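Local coordinates for protein fusion DH (Streptomyces sp. MJ635-86F5, PDB 6K97) that is an engineered fusion of a split dehydratase domain from the polyketide synthase pathway of cremimycin, probably catalysing dehydration of carrier-bound intermediates, at residues Asp92-Leu97 with Arg280-His285; Val304-Val309 with Val317-Val322. All blocks are in the same frame, centred on the assembly; numbering follows the deposited sequence.

Contact 1: Asp92-Leu97 with Arg280-His285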
loop_
_atom_site.group_PDB
_atom_site.type_symbol
_atom_site.label_atom_id
_atom_site.label_comp_id
_atom_site.label_asym_id
_atom_site.label_seq_id
_atom_site.Cartn_x
_atom_site.Cartn_y
_atom_site.Cartn_z
ATOM N N ASP A 92 3.582 8.044 -19.976
ATOM C CA ASP A 92 4.000 9.365 -20.535
ATOM C C ASP A 92 3.046 10.504 -20.262
ATOM O O ASP A 92 3.378 11.664 -20.450
ATOM C CB ASP A 92 4.144 9.252 -22.061
ATOM C CG ASP A 92 5.313 8.341 -22.495
ATOM O OD1 ASP A 92 6.302 8.205 -21.728
ATOM O OD2 ASP A 92 5.216 7.789 -23.621
ATOM N N GLU A 93 1.855 10.197 -19.788
ATOM C CA GLU A 93 0.773 11.160 -19.869
ATOM C C GLU A 93 -0.261 10.890 -18.786
ATOM O O GLU A 93 -0.530 9.705 -18.437
ATOM C CB GLU A 93 0.136 10.948 -21.223
ATOM C CG GLU A 93 -0.986 11.869 -21.528
ATOM C CD GLU A 93 -1.575 11.657 -22.903
ATOM O OE1 GLU A 93 -2.435 10.705 -23.060
ATOM O OE2 GLU A 93 -1.158 12.445 -23.789
ATOM N N ILE A 94 -0.824 11.957 -18.225
ATOM C CA ILE A 94 -2.103 11.844 -17.549
ATOM C C ILE A 94 -3.071 12.059 -18.688
ATOM O O ILE A 94 -3.075 13.076 -19.328
ATOM C CB ILE A 94 -2.327 12.901 -16.481
ATOM C CG1 ILE A 94 -1.226 12.849 -15.441
ATOM C CG2 ILE A 94 -3.681 12.736 -15.817
ATOM C CD1 ILE A 94 -1.229 14.077 -14.565
ATOM N N THR A 95 -3.864 11.050 -18.961
ATOM C CA THR A 95 -4.726 11.046 -20.111
ATOM C C THR A 95 -5.921 11.848 -19.759
ATOM O O THR A 95 -6.365 12.646 -20.535
ATOM C CB THR A 95 -5.105 9.601 -20.514
ATOM O OG1 THR A 95 -3.971 9.034 -21.169
ATOM C CG2 THR A 95 -6.243 9.582 -21.487
ATOM N N GLU A 96 -6.428 11.649 -18.554
ATOM C CA GLU A 96 -7.601 12.402 -18.150
ATOM C C GLU A 96 -7.691 12.344 -16.630
ATOM O O GLU A 96 -7.314 11.340 -16.024
ATOM C CB GLU A 96 -8.837 11.867 -18.956
ATOM C CG GLU A 96 -10.094 11.800 -18.148
ATOM C CD GLU A 96 -10.213 10.513 -17.399
ATOM O OE1 GLU A 96 -9.460 9.519 -17.621
ATOM O OE2 GLU A 96 -11.122 10.531 -16.568
ATOM N N LEU A 97 -8.096 13.454 -16.024
ATOM C CA LEU A 97 -8.222 13.565 -14.577
ATOM C C LEU A 97 -9.380 14.450 -14.226
ATOM O O LEU A 97 -9.468 15.572 -14.736
ATOM C CB LEU A 97 -6.965 14.166 -13.936
ATOM C CG LEU A 97 -6.907 14.066 -12.381
ATOM C CD1 LEU A 97 -6.628 12.620 -11.905
ATOM C CD2 LEU A 97 -5.857 15.019 -11.801
ATOM N N ARG A 280 -7.146 17.098 -19.348
ATOM C CA ARG A 280 -6.900 16.093 -20.394
ATOM C C ARG A 280 -5.512 16.264 -20.984
ATOM O O ARG A 280 -5.133 17.385 -21.345
ATOM C CB ARG A 280 -7.852 16.274 -21.550
ATOM C CG ARG A 280 -9.301 15.969 -21.265
ATOM C CD ARG A 280 -10.154 16.420 -22.474
ATOM N NE ARG A 280 -11.558 16.123 -22.225
ATOM C CZ ARG A 280 -12.082 14.897 -22.259
ATOM N NH1 ARG A 280 -13.373 14.717 -22.004
ATOM N NH2 ARG A 280 -11.336 13.844 -22.549
ATOM N N ARG A 281 -4.791 15.148 -21.136
ATOM C CA ARG A 281 -3.510 15.132 -21.856
ATOM C C ARG A 281 -2.447 16.032 -21.208
ATOM O O ARG A 281 -1.906 16.973 -21.823
ATOM C CB ARG A 281 -3.707 15.416 -23.359
ATOM C CG ARG A 281 -4.223 14.184 -24.122
ATOM C CD ARG A 281 -4.978 14.455 -25.443
ATOM N NE ARG A 281 -4.558 15.676 -26.180
ATOM C CZ ARG A 281 -5.286 16.800 -26.387
ATOM N NH1 ARG A 281 -4.739 17.788 -27.098
ATOM N NH2 ARG A 281 -6.541 16.954 -25.923
ATOM N N VAL A 282 -2.161 15.741 -19.938
ATOM C CA VAL A 282 -1.077 16.424 -19.218
ATOM C C VAL A 282 0.223 15.616 -19.398
ATOM O O VAL A 282 0.252 14.445 -19.071
ATOM C CB VAL A 282 -1.372 16.547 -17.730
ATOM C CG1 VAL A 282 -0.320 17.372 -17.079
ATOM C CG2 VAL A 282 -2.711 17.206 -17.509
ATOM N N ARG A 283 1.229 16.227 -20.014
ATOM C CA ARG A 283 2.475 15.574 -20.390
ATOM C C ARG A 283 3.592 16.494 -19.952
ATOM O O ARG A 283 3.614 17.639 -20.350
ATOM C CB ARG A 283 2.535 15.391 -21.899
ATOM C CG ARG A 283 3.757 14.568 -22.353
ATOM C CD ARG A 283 3.868 14.356 -23.866
ATOM N NE ARG A 283 3.395 13.016 -24.249
ATOM C CZ ARG A 283 2.128 12.712 -24.528
ATOM N NH1 ARG A 283 1.176 13.649 -24.482
ATOM N NH2 ARG A 283 1.806 11.466 -24.836
ATOM N N VAL A 284 4.430 16.036 -19.023
ATOM C CA VAL A 284 5.576 16.780 -18.564
ATOM C C VAL A 284 6.788 16.238 -19.278
ATOM O O VAL A 284 6.982 15.050 -19.234
ATOM C CB VAL A 284 5.822 16.569 -17.102
ATOM C CG1 VAL A 284 7.071 17.295 -16.664
ATOM C CG2 VAL A 284 4.653 17.108 -16.329
ATOM N N HIS A 285 7.590 17.097 -19.930
ATOM C CA HIS A 285 8.792 16.624 -20.657
ATOM C C HIS A 285 10.054 16.721 -19.779
ATOM O O HIS A 285 11.009 15.999 -19.996
ATOM C CB HIS A 285 8.996 17.394 -21.979
ATOM C CG HIS A 285 7.757 17.515 -22.811
ATOM N ND1 HIS A 285 7.391 16.574 -23.746
ATOM C CD2 HIS A 285 6.767 18.439 -22.804
ATOM C CE1 HIS A 285 6.254 16.934 -24.312
ATOM N NE2 HIS A 285 5.840 18.048 -23.736
#
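R283 and E93 form a salt bridge across the two strands. NH1 of R283 donates to OE2 of E93 at 2.7 Å. OE2 is met on its anti side, and the bond is bent, with an N-H...O angle of 135°. NH2 of R283 adds a weak second bond to the same OE2. The carboxylate and guanidinium planes are 78° apart, so this is not a flat two-pronged pairing. E93 CG lies anti to the backbone N (chi1 -178°), and the extended chain carries the acid across to the arginine. E93 CB lies over one guanidinium face, offset toward its rim. The other carboxylate oxygen, OE1, takes a bond on its anti lone pair from T95 OG1 at 3.0 Å. Both oxygens are thus held, which fixes the turn of the carboxylate. An alanine in place of E93 is likely to leave the R283 guanidinium without its acidic mate and the T95 hydroxyl without this acceptor.

The strands run antiparallel and join the two hotdog halves of the double hotdog fold. Segment 92-97 belongs to the first part of the engineered fusion and 280-285 to the second. I94 and V282 exchange backbone bonds: I94 N to V282 O at 2.8 Å and V282 N to I94 O at 2.9 Å. R281 and V282 both face I94, a G1 beta bulge. R281 N reaches T95 O at 3.0 Å from above the carbonyl plane. CG of R281 packs against E93 OE2 at 3.5 Å.

On the other face, I94 and V282 lie side by side, with their CB atoms 4.0 Å apart. I94 also packs on V79, A82 and L83 of helix 75-88. E96 turns its carboxylate to S147, where T95 and E96 form a classic bulge.

Contact 2: Val304-Val309 with Val317-Val322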
loop_
_atom_site.group_PDB
_atom_site.type_symbol
_atom_site.label_atom_id
_atom_site.label_comp_id
_atom_site.label_asym_id
_atom_site.label_seq_id
_atom_site.Cartn_x
_atom_site.Cartn_y
_atom_site.Cartn_z
ATOM N N VAL A 304 -9.388 25.907 -21.371
ATOM C CA VAL A 304 -8.216 26.388 -22.065
ATOM C C VAL A 304 -7.197 25.291 -22.217
ATOM O O VAL A 304 -7.274 24.228 -21.571
ATOM C CB VAL A 304 -7.528 27.549 -21.323
ATOM C CG1 VAL A 304 -8.474 28.744 -21.241
ATOM C CG2 VAL A 304 -6.984 27.137 -19.973
ATOM N N SER A 305 -6.268 25.493 -23.120
ATOM C CA SER A 305 -5.163 24.563 -23.135
ATOM C C SER A 305 -3.911 25.357 -22.984
ATOM O O SER A 305 -3.917 26.564 -23.173
ATOM C CB SER A 305 -5.193 23.671 -24.373
ATOM O OG SER A 305 -4.799 24.390 -25.465
ATOM N N LEU A 306 -2.840 24.685 -22.650
ATOM C CA LEU A 306 -1.596 25.383 -22.532
ATOM C C LEU A 306 -0.337 24.576 -22.792
ATOM O O LEU A 306 -0.315 23.334 -22.840
ATOM C CB LEU A 306 -1.535 26.046 -21.190
ATOM C CG LEU A 306 -1.552 25.164 -19.958
ATOM C CD1 LEU A 306 -0.140 24.843 -19.539
ATOM C CD2 LEU A 306 -2.261 25.887 -18.840
ATOM N N SER A 307 0.722 25.339 -22.953
ATOM C CA SER A 307 2.007 24.841 -23.439
ATOM C C SER A 307 3.063 25.712 -22.748
ATOM O O SER A 307 2.873 26.921 -22.595
ATOM C CB SER A 307 1.985 25.065 -24.933
ATOM O OG SER A 307 3.125 24.622 -25.525
ATOM N N ALA A 308 4.136 25.118 -22.271
ATOM C CA ALA A 308 5.100 25.900 -21.535
ATOM C C ALA A 308 6.555 25.483 -21.690
ATOM O O ALA A 308 6.878 24.328 -21.554
ATOM C CB ALA A 308 4.726 25.868 -20.093
ATOM N N VAL A 309 7.429 26.447 -21.881
ATOM C CA VAL A 309 8.855 26.222 -21.922
ATOM C C VAL A 309 9.465 26.895 -20.674
ATOM O O VAL A 309 8.772 27.645 -19.976
ATOM C CB VAL A 309 9.457 26.797 -23.234
ATOM C CG1 VAL A 309 8.735 26.233 -24.456
ATOM C CG2 VAL A 309 9.373 28.332 -23.256
ATOM N N VAL A 317 6.106 21.502 -20.078
ATOM C CA VAL A 317 4.830 20.827 -19.911
ATOM C C VAL A 317 3.844 21.323 -20.886
ATOM O O VAL A 317 3.875 22.493 -21.282
ATOM C CB VAL A 317 4.298 20.991 -18.481
ATOM C CG1 VAL A 317 4.209 22.428 -18.103
ATOM C CG2 VAL A 317 2.950 20.335 -18.304
ATOM N N SER A 318 2.971 20.429 -21.305
ATOM C CA SER A 318 1.780 20.820 -22.056
ATOM C C SER A 318 0.514 20.171 -21.463
ATOM O O SER A 318 0.602 19.097 -20.840
ATOM C CB SER A 318 1.969 20.473 -23.541
ATOM O OG SER A 318 1.820 19.116 -23.771
ATOM N N VAL A 319 -0.636 20.829 -21.667
ATOM C CA VAL A 319 -1.941 20.398 -21.141
ATOM C C VAL A 319 -2.910 20.460 -22.271
ATOM O O VAL A 319 -3.219 21.542 -22.769
ATOM C CB VAL A 319 -2.416 21.288 -19.999
ATOM C CG1 VAL A 319 -3.700 20.792 -19.366
ATOM C CG2 VAL A 319 -1.343 21.371 -18.941
ATOM N N GLY A 320 -3.396 19.299 -22.699
ATOM C CA GLY A 320 -4.390 19.242 -23.764
ATOM C C GLY A 320 -5.543 20.126 -23.415
ATOM O O GLY A 320 -5.998 20.885 -24.226
ATOM N N SER A 321 -6.023 20.072 -22.174
ATOM C CA SER A 321 -7.229 20.828 -21.854
ATOM C C SER A 321 -7.394 20.959 -20.358
ATOM O O SER A 321 -7.115 20.012 -19.633
ATOM C CB SER A 321 -8.460 20.127 -22.467
ATOM O OG SER A 321 -9.602 20.928 -22.288
ATOM N N VAL A 322 -7.833 22.139 -19.905
ATOM C CA VAL A 322 -8.227 22.324 -18.504
ATOM C C VAL A 322 -9.588 22.952 -18.493
ATOM O O VAL A 322 -9.720 24.065 -19.020
ATOM C CB VAL A 322 -7.355 23.298 -17.734
ATOM C CG1 VAL A 322 -7.818 23.340 -16.268
ATOM C CG2 VAL A 322 -5.918 22.896 -17.812
#
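V304 O accepts the backbone N of V322 at 2.7 Å, nearly in line with the C=O bond. V304 N returns a bond to V322 O. This is one end of a beta hairpin in the C-terminal hotdog fold, formed by strands 303-309 and 315-327, in the second part of the fusion. L306 pairs with V319 in the same way: V319 N gives a bond of 2.8 Å to L306 O, and L306 N a longer one to V319 O. At the other end A308 pairs with V317. There A308 N meets V317 O at 2.8 Å, with a bent N-H...O angle of 133°.

One residue, S305, lies between V304 and L306, but two, G320 and S321, lie between V319 and V322. The extra residue makes a beta bulge, and the chain turns a corner at G320. Beyond it, S321 OG bonds D299 OD2. S321 CA also makes a C-H...O contact with V304 O, at 3.4 Å.

The valines, L306 and A308 of these pairs share one face of the sheet. L306 CG sits between the backbone N and the carbonyl carbon (chi1 63°). From there its side chain runs alongside V319, pointing the same way. V319 CG2 lies beside the backbone N, with CG1 anti to it (chi1 -175°). It is CG2 that meets the leucine, 3.7 Å from L306 CD1. S307 and S318 lie on the other face, as a non-hydrogen-bonded pair. At the A308 end, the methyl CB of A308 rests 4.0 Å from V317 CG1.

How the contacts relate
Contact 1 joins the two parts of the fusion, whereas contact 2 lies wholly within the second part. Strands 273-284 and 315-327 are neighbours, so the two contacts are linked edge to edge. G320 N and R281 O, 2.9 Å apart, probably share a hydrogen bond, as do R280 N and S321 O at the same distance. V284 CG2 packs on V317 CG2 nearby. Contact 1 is partly buried and has arginines and acids on its more exposed side. Contact 2 is buried, and backbone bonds and aliphatic side chains do most of its work. The bulge at R281 and V282 lies close to the corner at G320.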